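Local coordinates for GTPase-activating protein skywalker (Drosophila melanogaster, PDB 5HJQ) that acts as a GTPase-activating protein for Rab35 in synaptic vesicle protein recycling and binds phosphoinositides through its TBC domain, the part present here, at residues I100-S105 with M291-H296; E225-N230 with E297-L302; F284-R289 with V345-L350; L302-L307 with S356-S361. One frame throughout, in Å; residues are numbered along the deposited sequence.

Contact 1 (I100-S105 with M291-H296); sequences ILRENS and MDCYFH. With I3P (D-myo-inositol-1,4,5-triphosphate), chain B.
Leu101 packs its CD1 against His296. This methyl sits 3.5 Å from His296 CB and also touches CG and CD2 of the imidazole. The two side chains cross at about a right angle. The same branch reaches the backbone, with CD1 3.8 Å from Asp292 O. Cys293 fills the next position. Its SG points away from its own carbonyl carbon (chi1 -58°) and lies 3.6 Å from Leu101 O and 3.8 Å from Arg102 CA. This side is buried and largely apolar. Leu116 and Leu120 of helix 113-122 add to the packing around Leu101. The buried polar ends have partners of their own: His296 bonds to Gln123 and to Lys94 O, and Asp292 to Trp117, Arg113 and Arg289.

The other side is looser and opens to the ligand. Arg102 brushes Cys293 with its CG, 3.9 Å from SG. Beyond CG the chain runs extended to NE and leaves the helix pair. Its NH2 then donates to I3P O53 at 3.1 Å in a nearly straight bond (171°). The phosphate lies at the edge of the guanidinium, in its plane. Glu297 forms a salt bridge with the same NH2, so two acidic groups share it. A packed helix pair that projects a basic residue onto a phosphate marks the phosphoinositide pocket of this TBC domain.

Contact 2 (E225-N230 with E297-L302); sequences EKVFIN and EGIKVL. With I3P (D-myo-inositol-1,4,5-triphosphate), chain B.
Ile299 N and Val227 O form the main polar link between loop 225-230 and the turn that leads into helix 300-317. The bond is 3.0 Å long, with an N-H...O angle of 142°. A second polar link is weak: Lys226 NZ to Glu297 O, 3.2 Å. Lys226 lies alongside this oxygen, and a bend at its last torsion (chi4 -56°) brings NZ back to it.

Apolar contacts flank these bonds. Phe228 CE2 rests 3.6 Å from Gly298 CA, close to the backbone of the turn. Gly298 has a positive phi (117°) where helix 284-297 ends. Val227 CB meets Ile299 CG2 at 4.2 Å.

One contact sets a methyl against an amide oxygen: Ile299 CD1 approaches Asn230 OD1, which itself bonds to Thr239.

The ligand is met by Lys300. Its NZ probably bonds to I3P O52, though the position of NZ is less certain.

One backbone bond, with a weak lysine bond beside it, thus ties the loop to the turn. The Glu297 carboxylate would probably help to keep Arg102 charged and hold it in place for the phosphate.

Contact 3 (F284-R289 with V345-L350); sequences FQHLVR and VSPAKL
His286 lays one face of its imidazole against Pro347, at the start of helix 347-356. Pro347 CG stands 3.8 Å from the ring centroid and only 3° off the normal, a CH-pi contact over the centre of the ring. The ring and the proline cross at about a right angle. The histidine's chi1 of -62° sets CG opposite the carbonyl carbon, and chi2 of 65° turns NE2 to Val345. NE2 donates to Val345 O at 2.8 Å in a nearly straight bond. The oxygen lies in the ring plane, and NE2 lies in the carbonyl plane. Face packing and edge bond together fix the rotation of the ring. At another part of the edge, His286 CD2 meets Leu350 CD2 at 3.8 Å.

Arg289 bends at chi2 and chi3. Its CG stays near Pro347 CB, 4.0 Å away, while its guanidinium turns off to Asp292 and Leu101 O. Gln285 makes a lesser contact, its O 3.9 Å from Pro347 CG. Ser346 OG accepts from Lys349 N at 3.1 Å. This is a classic N-cap, followed by proline in the first turn of helix 347-356, docked here against the N-terminal end of helix 284-297.

Contact 4 (L302-L307 with S356-S361); sequences LYRVAL and SIRGLS. With I3P (D-myo-inositol-1,4,5-triphosphate), chain B.
Two torsion patterns bring Arg304 and Arg358 to the same ligand. Arg304 is extended from CG to NE and reaches off helix 300-317 past Ile357. Arg358 bends at chi2 (-90°) and chi3 (61°), which turns the edge of its guanidinium to the inositol phosphate.

Arg304 NH1 donates to Ile357 O at 3.0 Å. The bond meets a lone pair of the carbonyl, in the carbonyl plane. NH1 also bonds to Ala354 O, so two backbone oxygens hold the guanidinium. Its other end, NH2, donates to I3P O52 at 3.3 Å. I3P O6 lies at the guanidinium edge, in plane. Leu360 CD1 lies over one face of this group.

Arg358 NH2 donates to I3P O6 at 3.3 Å, while NE makes a short but weak bond to O12. Its NH1 bonds to Phe355 O. Gly359 N adds a weak bond to O13. Both arginine NH2 groups lie close to I3P O6, and the nearby phosphates probably offset their charge.

The base of the contact is apolar. Leu307 CD1 meets Ile357 CD1 at 3.8 Å, the side chains slanting across one another. Leu307 and Leu360 meet tip to tip, CD1 to CD1, at 4.2 Å. The Arg304 and Leu360 side chains run past each other in opposite directions, CG near CD1.

Leu360 is the centre of an inverse gamma turn. The loop after helix 347-356 offers Arg358 and the Gly359 N-H, and helix 300-317 offers Arg304. Above an apolar floor, they form one wall of the phosphoinositide-binding pocket.

Contacts 1 and 4 are buried, whereas contacts 2 and 3 are partly buried and reach the surface. Helix 284-297 serves both contacts 1 and 3. Helix 300-317 serves both contacts 2 and 4, which share Leu302. Contacts 1, 2 and 4 all touch the inositol trisphosphate. Contacts 1 and 4 join apolar packing to basic groups, while contact 2 rests on a backbone bond with Lys300 beside the ligand. Contact 3 does not touch it and relies on a histidine bond and proline packing. Contacts 1 and 2 meet where Tyr294 OH probably bonds to Phe228 O. Contacts 1 and 3 meet where Arg289 probably bonds to Leu101 O.

Contact 1 (I100-S105 with M291-H296)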
# COMPACT_ATOMS: atom_id res chain seq x y z
N ILE A 100 -8.73 3.76 -16.68
CA ILE A 100 -8.43 5.18 -16.59
C ILE A 100 -7.43 5.43 -15.47
O ILE A 100 -6.46 6.17 -15.64
CB ILE A 100 -9.70 6.02 -16.35
CG1 ILE A 100 -10.56 6.06 -17.62
CG2 ILE A 100 -9.34 7.44 -15.92
CD1 ILE A 100 -11.98 6.45 -17.37
N LEU A 101 -7.68 4.80 -14.33
CA LEU A 101 -6.80 4.93 -13.17
C LEU A 101 -5.39 4.42 -13.48
O LEU A 101 -4.40 4.98 -13.00
CB LEU A 101 -7.38 4.17 -11.98
CG LEU A 101 -8.66 4.76 -11.38
CD1 LEU A 101 -9.36 3.73 -10.52
CD2 LEU A 101 -8.36 6.03 -10.58
N ARG A 102 -5.31 3.37 -14.29
CA ARG A 102 -4.02 2.79 -14.66
C ARG A 102 -3.22 3.70 -15.59
O ARG A 102 -1.99 3.77 -15.48
CB ARG A 102 -4.22 1.42 -15.33
CG ARG A 102 -4.72 0.33 -14.40
CD ARG A 102 -4.84 -1.01 -15.13
NE ARG A 102 -5.38 -2.06 -14.27
CZ ARG A 102 -5.52 -3.33 -14.65
NH1 ARG A 102 -5.18 -3.70 -15.87
NH2 ARG A 102 -6.01 -4.23 -13.81
N GLU A 103 -3.91 4.40 -16.49
CA GLU A 103 -3.22 5.15 -17.55
C GLU A 103 -3.12 6.65 -17.31
O GLU A 103 -2.20 7.30 -17.81
CB GLU A 103 -3.89 4.88 -18.89
CG GLU A 103 -4.24 3.43 -19.13
CD GLU A 103 -3.75 2.92 -20.47
OE1 GLU A 103 -2.78 3.50 -21.01
OE2 GLU A 103 -4.31 1.92 -20.99
N ASN A 104 -4.07 7.21 -16.55
CA ASN A 104 -4.03 8.63 -16.25
C ASN A 104 -3.08 8.94 -15.10
O ASN A 104 -3.35 8.62 -13.94
CB ASN A 104 -5.42 9.16 -15.93
CG ASN A 104 -6.27 9.38 -17.17
OD1 ASN A 104 -6.50 10.52 -17.60
ND2 ASN A 104 -6.73 8.29 -17.77
N SER A 105 -1.95 9.57 -15.43
CA SER A 105 -0.95 9.93 -14.44
C SER A 105 -1.14 11.37 -13.96
O SER A 105 -0.32 12.24 -14.26
CB SER A 105 0.45 9.75 -15.01
OG SER A 105 1.44 10.06 -14.05
N MET A 291 -1.50 3.85 -5.19
CA MET A 291 -2.70 4.00 -4.38
C MET A 291 -3.95 4.27 -5.22
O MET A 291 -5.03 3.79 -4.89
CB MET A 291 -2.52 5.13 -3.36
CG MET A 291 -1.60 4.77 -2.19
SD MET A 291 -2.08 3.24 -1.34
CE MET A 291 -0.74 2.16 -1.84
N ASP A 292 -3.78 5.02 -6.31
CA ASP A 292 -4.87 5.30 -7.25
C ASP A 292 -5.57 4.02 -7.70
O ASP A 292 -6.80 3.93 -7.66
CB ASP A 292 -4.36 6.06 -8.48
CG ASP A 292 -4.02 7.50 -8.17
OD1 ASP A 292 -4.54 8.05 -7.18
OD2 ASP A 292 -3.22 8.09 -8.93
N CYS A 293 -4.79 3.05 -8.15
CA CYS A 293 -5.34 1.79 -8.63
C CYS A 293 -5.72 0.87 -7.47
O CYS A 293 -6.74 0.17 -7.54
CB CYS A 293 -4.33 1.09 -9.55
SG CYS A 293 -3.84 2.09 -10.98
N TYR A 294 -4.91 0.89 -6.42
CA TYR A 294 -5.12 0.06 -5.24
C TYR A 294 -6.47 0.29 -4.58
O TYR A 294 -7.16 -0.66 -4.21
CB TYR A 294 -3.99 0.30 -4.24
CG TYR A 294 -4.23 -0.25 -2.84
CD1 TYR A 294 -4.07 -1.60 -2.57
CD2 TYR A 294 -4.59 0.60 -1.80
CE1 TYR A 294 -4.27 -2.10 -1.30
CE2 TYR A 294 -4.81 0.10 -0.52
CZ TYR A 294 -4.64 -1.25 -0.28
OH TYR A 294 -4.84 -1.78 0.97
N PHE A 295 -6.86 1.56 -4.45
CA PHE A 295 -8.13 1.92 -3.82
C PHE A 295 -9.33 1.48 -4.66
O PHE A 295 -10.48 1.57 -4.21
CB PHE A 295 -8.21 3.43 -3.57
CG PHE A 295 -7.28 3.92 -2.49
CD1 PHE A 295 -7.01 3.13 -1.39
CD2 PHE A 295 -6.68 5.16 -2.59
CE1 PHE A 295 -6.16 3.57 -0.40
CE2 PHE A 295 -5.82 5.60 -1.60
CZ PHE A 295 -5.55 4.80 -0.50
N HIS A 296 -9.06 1.01 -5.87
CA HIS A 296 -10.12 0.56 -6.77
C HIS A 296 -10.11 -0.96 -6.94
O HIS A 296 -11.15 -1.61 -6.89
CB HIS A 296 -9.97 1.23 -8.14
CG HIS A 296 -11.09 0.95 -9.09
ND1 HIS A 296 -12.41 1.19 -8.78
CD2 HIS A 296 -11.09 0.44 -10.34
CE1 HIS A 296 -13.17 0.84 -9.80
NE2 HIS A 296 -12.40 0.38 -10.76
C1 I3P B . -6.45 -11.63 -15.72
C2 I3P B . -7.75 -12.29 -16.15
C3 I3P B . -8.79 -12.31 -15.02
C4 I3P B . -8.74 -11.18 -14.00
C5 I3P B . -7.61 -10.16 -14.06
C6 I3P B . -6.75 -10.21 -15.33
O1 I3P B . -5.47 -11.60 -16.78
O2 I3P B . -8.27 -11.58 -17.23
O3 I3P B . -10.08 -12.32 -15.62
O4 I3P B . -8.71 -11.79 -12.70
O5 I3P B . -8.16 -8.87 -13.95
O6 I3P B . -5.52 -9.53 -15.11
P1 I3P B . -5.40 -12.75 -17.90
O11 I3P B . -6.56 -12.63 -18.82
O12 I3P B . -4.13 -12.58 -18.69
O13 I3P B . -5.39 -14.14 -17.24
P4 I3P B . -10.00 -11.63 -11.76
O41 I3P B . -11.10 -10.93 -12.53
O42 I3P B . -9.63 -10.79 -10.53
O43 I3P B . -10.49 -13.02 -11.30
P5 I3P B . -7.29 -7.70 -13.38
O51 I3P B . -8.17 -6.55 -13.02
O52 I3P B . -6.57 -8.16 -12.14
O53 I3P B . -6.28 -7.24 -14.40

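Contact 2 (E225-N230 with E297-L302)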
# COMPACT_ATOMS: atom_id res chain seq x y z
N GLU A 225 -15.85 -8.32 0.14
CA GLU A 225 -15.42 -9.05 -1.05
C GLU A 225 -13.93 -8.88 -1.31
O GLU A 225 -13.15 -9.82 -1.19
CB GLU A 225 -16.21 -8.60 -2.28
CG GLU A 225 -15.87 -9.36 -3.55
CD GLU A 225 -16.68 -8.92 -4.76
OE1 GLU A 225 -17.50 -7.98 -4.62
OE2 GLU A 225 -16.50 -9.51 -5.84
N LYS A 226 -13.53 -7.66 -1.65
CA LYS A 226 -12.14 -7.35 -1.95
C LYS A 226 -11.31 -7.20 -0.68
O LYS A 226 -11.81 -6.76 0.35
CB LYS A 226 -12.03 -6.08 -2.80
CG LYS A 226 -12.43 -6.27 -4.25
CD LYS A 226 -12.15 -5.01 -5.06
CE LYS A 226 -12.45 -5.22 -6.53
NZ LYS A 226 -11.70 -6.38 -7.08
N VAL A 227 -10.03 -7.56 -0.78
CA VAL A 227 -9.10 -7.42 0.33
C VAL A 227 -8.20 -6.21 0.13
O VAL A 227 -7.64 -6.02 -0.95
CB VAL A 227 -8.23 -8.69 0.50
CG1 VAL A 227 -7.25 -8.51 1.64
CG2 VAL A 227 -9.11 -9.92 0.72
N PHE A 228 -8.06 -5.39 1.16
CA PHE A 228 -7.21 -4.20 1.10
C PHE A 228 -6.15 -4.22 2.19
O PHE A 228 -4.95 -4.14 1.92
CB PHE A 228 -8.05 -2.92 1.22
CG PHE A 228 -9.01 -2.71 0.09
CD1 PHE A 228 -10.28 -3.28 0.12
CD2 PHE A 228 -8.64 -1.96 -1.02
CE1 PHE A 228 -11.16 -3.09 -0.92
CE2 PHE A 228 -9.52 -1.77 -2.07
CZ PHE A 228 -10.78 -2.34 -2.02
N ILE A 229 -6.62 -4.34 3.43
CA ILE A 229 -5.75 -4.22 4.60
C ILE A 229 -5.90 -5.45 5.51
O ILE A 229 -6.97 -5.71 6.05
CB ILE A 229 -6.07 -2.94 5.39
CG1 ILE A 229 -5.73 -1.69 4.57
CG2 ILE A 229 -5.31 -2.92 6.69
CD1 ILE A 229 -6.26 -0.41 5.17
N ASN A 230 -4.81 -6.20 5.67
CA ASN A 230 -4.84 -7.38 6.52
C ASN A 230 -4.89 -6.98 7.99
O ASN A 230 -4.20 -6.06 8.41
CB ASN A 230 -3.63 -8.27 6.25
CG ASN A 230 -3.71 -8.95 4.90
OD1 ASN A 230 -2.70 -9.10 4.21
ND2 ASN A 230 -4.91 -9.35 4.50
N GLU A 297 -8.92 -1.52 -7.12
CA GLU A 297 -8.77 -2.95 -7.40
C GLU A 297 -8.53 -3.77 -6.15
O GLU A 297 -9.10 -4.85 -5.99
CB GLU A 297 -7.62 -3.17 -8.39
CG GLU A 297 -7.71 -2.33 -9.65
CD GLU A 297 -6.67 -2.73 -10.68
OE1 GLU A 297 -6.54 -3.94 -10.96
OE2 GLU A 297 -5.99 -1.83 -11.21
N GLY A 298 -7.68 -3.26 -5.26
CA GLY A 298 -7.38 -3.98 -4.03
C GLY A 298 -5.92 -4.38 -3.94
O GLY A 298 -5.07 -3.82 -4.63
N ILE A 299 -5.64 -5.38 -3.10
CA ILE A 299 -4.27 -5.74 -2.73
C ILE A 299 -3.50 -6.41 -3.87
O ILE A 299 -2.27 -6.52 -3.82
CB ILE A 299 -4.27 -6.67 -1.50
CG1 ILE A 299 -2.88 -6.74 -0.86
CG2 ILE A 299 -4.78 -8.06 -1.87
CD1 ILE A 299 -2.78 -7.70 0.31
N LYS A 300 -4.21 -6.87 -4.89
CA LYS A 300 -3.57 -7.54 -6.02
C LYS A 300 -2.61 -6.60 -6.75
O LYS A 300 -1.57 -7.03 -7.24
CB LYS A 300 -4.60 -8.09 -6.99
CG LYS A 300 -4.00 -8.94 -8.10
CD LYS A 300 -5.06 -9.68 -8.88
CE LYS A 300 -4.66 -9.85 -10.33
NZ LYS A 300 -5.69 -10.57 -11.12
N VAL A 301 -2.99 -5.32 -6.81
CA VAL A 301 -2.13 -4.29 -7.37
C VAL A 301 -0.78 -4.29 -6.67
O VAL A 301 0.26 -4.16 -7.31
CB VAL A 301 -2.79 -2.88 -7.25
CG1 VAL A 301 -1.77 -1.78 -7.54
CG2 VAL A 301 -3.98 -2.77 -8.18
N LEU A 302 -0.81 -4.45 -5.35
CA LEU A 302 0.41 -4.51 -4.56
C LEU A 302 1.21 -5.77 -4.87
O LEU A 302 2.44 -5.74 -4.88
CB LEU A 302 0.08 -4.45 -3.07
CG LEU A 302 -0.65 -3.18 -2.62
CD1 LEU A 302 -0.73 -3.09 -1.10
CD2 LEU A 302 0.02 -1.93 -3.19
C1 I3P B . -6.45 -11.63 -15.72
C2 I3P B . -7.75 -12.29 -16.15
C3 I3P B . -8.79 -12.31 -15.02
C4 I3P B . -8.74 -11.18 -14.00
C5 I3P B . -7.61 -10.16 -14.06
C6 I3P B . -6.75 -10.21 -15.33
O1 I3P B . -5.47 -11.60 -16.78
O2 I3P B . -8.27 -11.58 -17.23
O3 I3P B . -10.08 -12.32 -15.62
O4 I3P B . -8.71 -11.79 -12.70
O5 I3P B . -8.16 -8.87 -13.95
O6 I3P B . -5.52 -9.53 -15.11
P1 I3P B . -5.40 -12.75 -17.90
O11 I3P B . -6.56 -12.63 -18.82
O12 I3P B . -4.13 -12.58 -18.69
O13 I3P B . -5.39 -14.14 -17.24
P4 I3P B . -10.00 -11.63 -11.76
O41 I3P B . -11.10 -10.93 -12.53
O42 I3P B . -9.63 -10.79 -10.53
O43 I3P B . -10.49 -13.02 -11.30
P5 I3P B . -7.29 -7.70 -13.38
O51 I3P B . -8.17 -6.55 -13.02
O52 I3P B . -6.57 -8.16 -12.14
O53 I3P B . -6.28 -7.24 -14.40

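Contact 3 (F284-R289 with V345-L350)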
# COMPACT_ATOMS: atom_id res chain seq x y z
N PHE A 284 7.56 8.56 -2.85
CA PHE A 284 6.17 8.95 -2.62
C PHE A 284 5.37 9.08 -3.91
O PHE A 284 4.24 8.61 -4.01
CB PHE A 284 6.12 10.25 -1.82
CG PHE A 284 4.75 10.64 -1.36
CD1 PHE A 284 4.15 9.98 -0.31
CD2 PHE A 284 4.07 11.67 -1.99
CE1 PHE A 284 2.88 10.34 0.12
CE2 PHE A 284 2.80 12.03 -1.57
CZ PHE A 284 2.21 11.37 -0.52
N GLN A 285 5.98 9.73 -4.89
CA GLN A 285 5.49 9.83 -6.26
C GLN A 285 4.97 8.51 -6.83
O GLN A 285 3.93 8.49 -7.49
CB GLN A 285 6.63 10.37 -7.11
CG GLN A 285 7.95 9.86 -6.56
CD GLN A 285 9.16 10.49 -7.16
OE1 GLN A 285 9.49 10.26 -8.32
NE2 GLN A 285 9.87 11.27 -6.35
N HIS A 286 5.70 7.43 -6.61
CA HIS A 286 5.31 6.11 -7.13
C HIS A 286 4.16 5.53 -6.33
O HIS A 286 3.22 4.97 -6.89
CB HIS A 286 6.49 5.13 -7.12
CG HIS A 286 7.63 5.54 -7.99
ND1 HIS A 286 8.38 6.67 -7.74
CD2 HIS A 286 8.17 4.96 -9.09
CE1 HIS A 286 9.33 6.78 -8.66
NE2 HIS A 286 9.22 5.75 -9.49
N LEU A 287 4.24 5.68 -5.01
CA LEU A 287 3.20 5.22 -4.09
C LEU A 287 1.83 5.78 -4.44
O LEU A 287 0.83 5.06 -4.39
CB LEU A 287 3.54 5.62 -2.65
CG LEU A 287 4.45 4.73 -1.82
CD1 LEU A 287 4.61 5.33 -0.43
CD2 LEU A 287 3.86 3.33 -1.73
N VAL A 288 1.79 7.07 -4.76
CA VAL A 288 0.53 7.76 -5.04
C VAL A 288 -0.20 7.14 -6.23
O VAL A 288 -1.39 6.82 -6.13
CB VAL A 288 0.77 9.25 -5.31
CG1 VAL A 288 -0.50 9.91 -5.80
CG2 VAL A 288 1.28 9.94 -4.05
N ARG A 289 0.50 6.97 -7.34
CA ARG A 289 -0.07 6.33 -8.52
C ARG A 289 -0.52 4.91 -8.19
O ARG A 289 -1.56 4.45 -8.68
CB ARG A 289 0.93 6.31 -9.67
CG ARG A 289 1.24 7.68 -10.24
CD ARG A 289 0.04 8.26 -10.98
NE ARG A 289 -0.33 7.47 -12.15
CZ ARG A 289 -1.43 6.73 -12.23
NH1 ARG A 289 -2.27 6.67 -11.21
NH2 ARG A 289 -1.69 6.05 -13.34
N VAL A 345 12.91 3.47 -12.55
CA VAL A 345 11.80 3.67 -13.49
C VAL A 345 10.79 4.68 -12.96
O VAL A 345 10.64 4.84 -11.75
CB VAL A 345 11.06 2.35 -13.81
CG1 VAL A 345 11.98 1.40 -14.57
CG2 VAL A 345 10.52 1.71 -12.54
N SER A 346 10.12 5.36 -13.88
CA SER A 346 9.08 6.32 -13.52
C SER A 346 7.88 5.59 -12.94
O SER A 346 7.75 4.38 -13.13
CB SER A 346 8.68 7.14 -14.75
OG SER A 346 8.02 6.33 -15.71
N PRO A 347 7.00 6.31 -12.23
CA PRO A 347 5.76 5.70 -11.73
C PRO A 347 4.94 5.06 -12.85
O PRO A 347 4.31 4.02 -12.63
CB PRO A 347 5.01 6.87 -11.11
CG PRO A 347 6.07 7.82 -10.70
CD PRO A 347 7.15 7.70 -11.75
N ALA A 348 4.95 5.67 -14.02
CA ALA A 348 4.18 5.18 -15.16
C ALA A 348 4.79 3.92 -15.77
O ALA A 348 4.08 3.01 -16.16
CB ALA A 348 4.04 6.27 -16.21
N LYS A 349 6.12 3.89 -15.86
CA LYS A 349 6.81 2.72 -16.39
C LYS A 349 6.74 1.56 -15.40
O LYS A 349 6.70 0.39 -15.79
CB LYS A 349 8.27 3.05 -16.72
CG LYS A 349 8.43 4.02 -17.88
CD LYS A 349 7.75 3.47 -19.13
CE LYS A 349 7.79 4.46 -20.28
NZ LYS A 349 9.19 4.81 -20.66
N LEU A 350 6.71 1.90 -14.11
CA LEU A 350 6.54 0.91 -13.06
C LEU A 350 5.17 0.26 -13.17
O LEU A 350 5.05 -0.97 -13.17
CB LEU A 350 6.69 1.57 -11.68
CG LEU A 350 6.57 0.67 -10.45
CD1 LEU A 350 7.73 -0.30 -10.38
CD2 LEU A 350 6.50 1.51 -9.18

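Contact 4 (L302-L307 with S356-S361)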
# COMPACT_ATOMS: atom_id res chain seq x y z
N LEU A 302 -0.81 -4.45 -5.35
CA LEU A 302 0.41 -4.51 -4.56
C LEU A 302 1.21 -5.77 -4.87
O LEU A 302 2.44 -5.74 -4.88
CB LEU A 302 0.08 -4.45 -3.07
CG LEU A 302 -0.65 -3.18 -2.62
CD1 LEU A 302 -0.73 -3.09 -1.10
CD2 LEU A 302 0.02 -1.93 -3.19
N TYR A 303 0.51 -6.88 -5.12
CA TYR A 303 1.16 -8.13 -5.52
C TYR A 303 1.95 -7.90 -6.79
O TYR A 303 3.12 -8.28 -6.88
CB TYR A 303 0.15 -9.26 -5.75
CG TYR A 303 -0.59 -9.78 -4.53
CD1 TYR A 303 -0.33 -9.27 -3.27
CD2 TYR A 303 -1.53 -10.79 -4.66
CE1 TYR A 303 -1.01 -9.76 -2.16
CE2 TYR A 303 -2.20 -11.29 -3.55
CZ TYR A 303 -1.94 -10.77 -2.31
OH TYR A 303 -2.61 -11.27 -1.21
N ARG A 304 1.31 -7.27 -7.77
CA ARG A 304 1.91 -7.01 -9.07
C ARG A 304 3.19 -6.19 -8.95
O ARG A 304 4.22 -6.54 -9.54
CB ARG A 304 0.92 -6.27 -9.98
CG ARG A 304 -0.36 -7.01 -10.29
CD ARG A 304 -1.32 -6.12 -11.08
NE ARG A 304 -2.44 -6.87 -11.64
CZ ARG A 304 -2.38 -7.59 -12.75
NH1 ARG A 304 -1.24 -7.66 -13.44
NH2 ARG A 304 -3.45 -8.24 -13.18
N VAL A 305 3.13 -5.10 -8.20
CA VAL A 305 4.26 -4.19 -8.05
C VAL A 305 5.43 -4.90 -7.36
O VAL A 305 6.60 -4.61 -7.64
CB VAL A 305 3.86 -2.93 -7.25
CG1 VAL A 305 5.04 -1.99 -7.07
CG2 VAL A 305 2.71 -2.21 -7.95
N ALA A 306 5.11 -5.83 -6.47
CA ALA A 306 6.13 -6.63 -5.80
C ALA A 306 6.92 -7.46 -6.80
O ALA A 306 8.15 -7.53 -6.73
CB ALA A 306 5.48 -7.53 -4.75
N LEU A 307 6.21 -8.07 -7.75
CA LEU A 307 6.84 -8.84 -8.82
C LEU A 307 7.76 -7.97 -9.66
O LEU A 307 8.90 -8.36 -9.96
CB LEU A 307 5.77 -9.48 -9.71
CG LEU A 307 4.78 -10.43 -9.03
CD1 LEU A 307 3.80 -10.98 -10.05
CD2 LEU A 307 5.52 -11.56 -8.32
N SER A 356 1.02 -5.60 -17.11
CA SER A 356 1.35 -6.45 -18.25
C SER A 356 1.30 -7.92 -17.85
O SER A 356 1.14 -8.81 -18.68
CB SER A 356 2.73 -6.11 -18.80
OG SER A 356 2.78 -4.77 -19.27
N ILE A 357 1.43 -8.16 -16.54
CA ILE A 357 1.52 -9.51 -15.99
C ILE A 357 0.19 -10.27 -16.05
O ILE A 357 -0.81 -9.83 -15.48
CB ILE A 357 2.02 -9.47 -14.53
CG1 ILE A 357 3.45 -8.93 -14.48
CG2 ILE A 357 1.94 -10.85 -13.90
CD1 ILE A 357 3.96 -8.67 -13.09
N ARG A 358 0.21 -11.40 -16.74
CA ARG A 358 -1.00 -12.18 -16.98
C ARG A 358 -1.09 -13.41 -16.08
O ARG A 358 -0.11 -13.79 -15.43
CB ARG A 358 -1.07 -12.61 -18.44
CG ARG A 358 -0.85 -11.47 -19.44
CD ARG A 358 -2.15 -10.77 -19.82
NE ARG A 358 -2.81 -10.16 -18.67
CZ ARG A 358 -2.69 -8.88 -18.34
NH1 ARG A 358 -1.95 -8.06 -19.07
NH2 ARG A 358 -3.33 -8.41 -17.28
N GLY A 359 -2.26 -14.04 -16.05
CA GLY A 359 -2.44 -15.29 -15.35
C GLY A 359 -2.80 -15.16 -13.88
O GLY A 359 -3.20 -16.14 -13.25
N LEU A 360 -2.67 -13.95 -13.34
CA LEU A 360 -2.99 -13.73 -11.94
C LEU A 360 -4.50 -13.71 -11.71
O LEU A 360 -5.09 -12.65 -11.51
CB LEU A 360 -2.36 -12.43 -11.44
CG LEU A 360 -0.83 -12.41 -11.39
CD1 LEU A 360 -0.32 -11.11 -10.80
CD2 LEU A 360 -0.31 -13.59 -10.60
N SER A 361 -5.11 -14.89 -11.75
CA SER A 361 -6.53 -15.01 -11.45
C SER A 361 -6.75 -14.89 -9.95
O SER A 361 -5.89 -15.30 -9.16
CB SER A 361 -7.08 -16.34 -11.97
OG SER A 361 -8.48 -16.43 -11.78
C1 I3P B . -6.45 -11.63 -15.72
C2 I3P B . -7.75 -12.29 -16.15
C3 I3P B . -8.79 -12.31 -15.02
C4 I3P B . -8.74 -11.18 -14.00
C5 I3P B . -7.61 -10.16 -14.06
C6 I3P B . -6.75 -10.21 -15.33
O1 I3P B . -5.47 -11.60 -16.78
O2 I3P B . -8.27 -11.58 -17.23
O3 I3P B . -10.08 -12.32 -15.62
O4 I3P B . -8.71 -11.79 -12.70
O5 I3P B . -8.16 -8.87 -13.95
O6 I3P B . -5.52 -9.53 -15.11
P1 I3P B . -5.40 -12.75 -17.90
O11 I3P B . -6.56 -12.63 -18.82
O12 I3P B . -4.13 -12.58 -18.69
O13 I3P B . -5.39 -14.14 -17.24
P4 I3P B . -10.00 -11.63 -11.76
O41 I3P B . -11.10 -10.93 -12.53
O42 I3P B . -9.63 -10.79 -10.53
O43 I3P B . -10.49 -13.02 -11.30
P5 I3P B . -7.29 -7.70 -13.38
O51 I3P B . -8.17 -6.55 -13.02
O52 I3P B . -6.57 -8.16 -12.14
O53 I3P B . -6.28 -7.24 -14.40